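Local coordinates for 6-phosphogluconate dehydrogenase NAD-binding (Dyadobacter fermentans, PDB 4GBJ), which probably works as an NAD(P)-dependent oxidoreductase of the 6-phosphogluconate and 3-hydroxyisobutyrate dehydrogenase kind, at residues 67-71 with 72-76; 77-80 with 81-85. All coordinates share one frame; numbering follows the deposited sequence.

Contact 1 of 2, residues 67-71 with 72-76; sequences SVLAD and DAAVE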
# COMPACT_ATOMS: atom_id res chain seq x y z
N SER B 67 26.72 -11.82 8.52
CA SER B 67 26.84 -12.02 7.08
C SER B 67 25.74 -11.28 6.36
O SER B 67 24.59 -11.20 6.84
CB SER B 67 26.83 -13.49 6.70
OG SER B 67 25.56 -14.10 6.91
N VAL B 68 26.07 -10.75 5.20
CA VAL B 68 25.06 -10.11 4.37
C VAL B 68 25.51 -10.38 2.96
O VAL B 68 26.58 -9.94 2.54
CB VAL B 68 24.79 -8.63 4.70
CG1 VAL B 68 26.00 -7.76 4.55
CG2 VAL B 68 23.64 -8.09 3.84
N LEU B 69 24.77 -11.30 2.31
CA LEU B 69 25.10 -11.80 0.99
C LEU B 69 23.88 -11.75 0.09
O LEU B 69 22.79 -11.43 0.55
CB LEU B 69 25.66 -13.21 1.12
CG LEU B 69 26.91 -13.32 2.03
CD1 LEU B 69 27.21 -14.74 2.38
CD2 LEU B 69 28.15 -12.74 1.35
N ALA B 70 24.11 -11.89 -1.22
CA ALA B 70 23.09 -11.68 -2.24
C ALA B 70 21.92 -12.61 -2.17
O ALA B 70 20.80 -12.16 -2.41
CB ALA B 70 23.69 -11.79 -3.64
N ASP B 71 22.18 -13.90 -1.94
CA ASP B 71 21.12 -14.90 -2.02
C ASP B 71 21.42 -16.17 -1.22
O ASP B 71 22.50 -16.31 -0.65
CB ASP B 71 20.91 -15.24 -3.52
CG ASP B 71 22.13 -15.71 -4.28
OD1 ASP B 71 22.97 -16.45 -3.68
OD2 ASP B 71 22.24 -15.38 -5.48
N ASP B 72 20.47 -17.11 -1.25
CA ASP B 72 20.51 -18.39 -0.52
C ASP B 72 21.75 -19.21 -0.86
O ASP B 72 22.42 -19.69 0.05
CB ASP B 72 19.24 -19.22 -0.83
CG ASP B 72 17.94 -18.50 -0.48
OD1 ASP B 72 17.73 -17.39 -0.99
OD2 ASP B 72 17.11 -19.08 0.22
N ALA B 73 22.09 -19.33 -2.17
CA ALA B 73 23.27 -20.09 -2.55
C ALA B 73 24.56 -19.46 -2.01
O ALA B 73 25.46 -20.19 -1.62
CB ALA B 73 23.37 -20.26 -4.07
N ALA B 74 24.67 -18.12 -1.99
CA ALA B 74 25.85 -17.46 -1.44
C ALA B 74 26.02 -17.78 0.07
O ALA B 74 27.14 -18.03 0.52
CB ALA B 74 25.78 -15.96 -1.66
N VAL B 75 24.92 -17.87 0.83
CA VAL B 75 25.01 -18.14 2.28
C VAL B 75 25.38 -19.59 2.52
O VAL B 75 26.23 -19.89 3.37
CB VAL B 75 23.70 -17.74 3.02
CG1 VAL B 75 23.82 -18.04 4.51
CG2 VAL B 75 23.38 -16.26 2.80
N GLU B 76 24.77 -20.50 1.77
CA GLU B 76 25.07 -21.93 1.90
C GLU B 76 26.50 -22.26 1.50
O GLU B 76 27.12 -23.12 2.13
CB GLU B 76 24.11 -22.76 1.07
CG GLU B 76 22.70 -22.75 1.60
CD GLU B 76 21.70 -23.40 0.64
OE1 GLU B 76 22.14 -24.19 -0.23
OE2 GLU B 76 20.49 -23.10 0.74
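Leu69 is the first residue after strand 64-67 to reach across to helix 72-78, whose opening turn residues 72-76 form. Its CB lies 3.9 Å from Ala74 CB, and its CD1 reaches over the helix backbone, 3.8 Å from Ala74 O and 4.1 Å from Val75 CG2. The same side chain also touches residues of a glycine-rich turn that fits the Rossmann GxGxxG pattern, so the Leu69 side chain lies between that turn and the helix. Asp71 is the N-cap. With CG between its backbone N and carbonyl carbon (chi1 56°), the carboxylate folds over the helix start, and Asp71 OD1 accepts from Ala74 N at 2.9 Å. The bond is fairly straight, 157° at the hydrogen. Asp71 O takes Val75 N at 3.2 Å, the first i to i+4 bond of the helix, and Val75 CG2 sits 3.6 Å from that same oxygen. Next along, Asp72 directs its carboxylate away from this contact, where OD2 is hydrogen-bonded to Thr103 OG1 and Ser100 N. The two carboxylates at this helix N-terminus are probably favoured by the partial positive charge of the helix start, which would tend to keep them ionised.

Contact 2 of 2, residues 77-80 with 81-85; sequences ELFS and MELVE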
# COMPACT_ATOMS: atom_id res chain seq x y z
N GLU B 77 27.03 -21.60 0.45
CA GLU B 77 28.41 -21.83 -0.05
C GLU B 77 29.42 -21.40 1.01
O GLU B 77 30.46 -22.01 1.17
CB GLU B 77 28.64 -21.05 -1.37
CG GLU B 77 30.09 -20.79 -1.78
CD GLU B 77 30.23 -19.95 -3.05
OE1 GLU B 77 29.31 -19.17 -3.36
OE2 GLU B 77 31.30 -20.05 -3.70
N LEU B 78 29.13 -20.30 1.67
CA LEU B 78 30.04 -19.77 2.66
C LEU B 78 29.92 -20.51 3.99
O LEU B 78 30.93 -20.83 4.59
CB LEU B 78 29.73 -18.29 2.86
CG LEU B 78 30.74 -17.54 3.70
CD1 LEU B 78 32.13 -17.67 3.10
CD2 LEU B 78 30.33 -16.09 3.83
N PHE B 79 28.71 -20.76 4.46
CA PHE B 79 28.50 -21.40 5.74
C PHE B 79 28.54 -22.94 5.63
O PHE B 79 27.58 -23.66 5.96
CB PHE B 79 27.22 -20.88 6.40
CG PHE B 79 27.52 -19.51 6.97
CD1 PHE B 79 28.03 -19.38 8.25
CD2 PHE B 79 27.52 -18.38 6.16
CE1 PHE B 79 28.44 -18.14 8.74
CE2 PHE B 79 27.95 -17.13 6.66
CZ PHE B 79 28.44 -17.04 7.92
N SER B 80 29.71 -23.44 5.25
CA SER B 80 29.98 -24.86 5.14
C SER B 80 30.07 -25.44 6.53
O SER B 80 30.25 -24.69 7.49
CB SER B 80 31.30 -25.07 4.41
OG SER B 80 32.36 -24.50 5.17
N MSE B 81 30.02 -26.77 6.65
CA MSE B 81 30.17 -27.43 7.96
C MSE B 81 31.48 -27.06 8.69
O MSE B 81 31.47 -26.94 9.91
CB MSE B 81 30.14 -28.96 7.77
CG MSE B 81 28.75 -29.52 7.54
SE MSE B 81 28.88 -31.52 7.77
CE MSE B 81 30.24 -31.96 6.61
N GLU B 82 32.60 -26.92 7.95
CA GLU B 82 33.91 -26.64 8.52
C GLU B 82 33.99 -25.20 9.03
O GLU B 82 34.61 -24.97 10.06
CB GLU B 82 35.06 -26.96 7.55
CG GLU B 82 35.21 -25.99 6.38
CD GLU B 82 35.80 -26.62 5.13
OE1 GLU B 82 35.09 -26.71 4.11
OE2 GLU B 82 36.97 -27.07 5.20
N LEU B 83 33.31 -24.25 8.39
CA LEU B 83 33.31 -22.88 8.86
C LEU B 83 32.43 -22.76 10.12
O LEU B 83 32.87 -22.18 11.12
CB LEU B 83 32.85 -21.91 7.77
CG LEU B 83 32.94 -20.43 8.20
CD1 LEU B 83 33.27 -19.53 7.01
CD2 LEU B 83 31.64 -19.93 8.81
N VAL B 84 31.23 -23.36 10.10
CA VAL B 84 30.29 -23.36 11.24
C VAL B 84 30.95 -24.10 12.46
O VAL B 84 30.77 -23.73 13.62
CB VAL B 84 28.95 -24.04 10.83
CG1 VAL B 84 27.98 -24.14 11.99
CG2 VAL B 84 28.28 -23.30 9.66
N GLU B 85 31.66 -25.15 12.18
CA GLU B 85 32.37 -25.88 13.22
C GLU B 85 33.44 -24.99 13.88
O GLU B 85 33.60 -25.05 15.11
CB GLU B 85 33.02 -27.13 12.65
CG GLU B 85 33.86 -27.83 13.69
CD GLU B 85 34.35 -29.22 13.35
OE1 GLU B 85 34.56 -29.52 12.15
OE2 GLU B 85 34.58 -29.99 14.30
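Between residues 77-80 and 81-85 one helix ends and the next begins: Phe79 leaves helical geometry as the centre of an inverse gamma turn, and Ser80 is the N-cap of helix 81-87. Ser80 O accepts from Val84 N at 3.1 Å in an almost straight bond, 175° at the hydrogen, while a weak bond from Leu83 N shares the same oxygen. The serine hydroxyl completes the cap: Ser80 OG takes Leu83 N at 3.4 Å, also weak, and Glu82 CG lies alongside that hydroxyl. Next to the cap the contact turns apolar. Leu83 extends its CG away from the backbone N (chi1 -175°) and sends its two methyls to different partners, CD1 to Leu78 O at 3.6 Å and CD2 obliquely to the Phe79 ring. Cut back to an alanine, this position would probably leave that side of the ring and the end of the preceding helix without their apolar neighbour, opening a gap at the turn. The Phe79 ring also stacks with His93. Val84 crosses the phenyl group at about a right angle and meets its edge near the ring plane, with Val84 CG2 4.2 Å from Phe79 CD1.

Both contacts are local helix starts, in series along the chain and joined by helix 72-78, which contact 1 opens and contact 2 closes. Contact 1 is largely at the surface, nearer the middle of the chain, and its cap is a carboxylate, probably ionised, with a firm bond. Contact 2 lies farther out, its centre about 22 Å from the centre of the chain, yet is partly buried: its neutral serine holds more weakly, and an aromatic and aliphatic cluster packs beside it. The two touch through apolar side-chain atoms, Leu69 CD1 lying 3.7 Å from Leu78 CD2 and Ser67 CB 3.8 Å from Phe79 CE2. Leu11 of strand 8-11 touches both Leu78 and Phe79, tying the end of helix 72-78 and the turn after it to the Rossmann-type sheet.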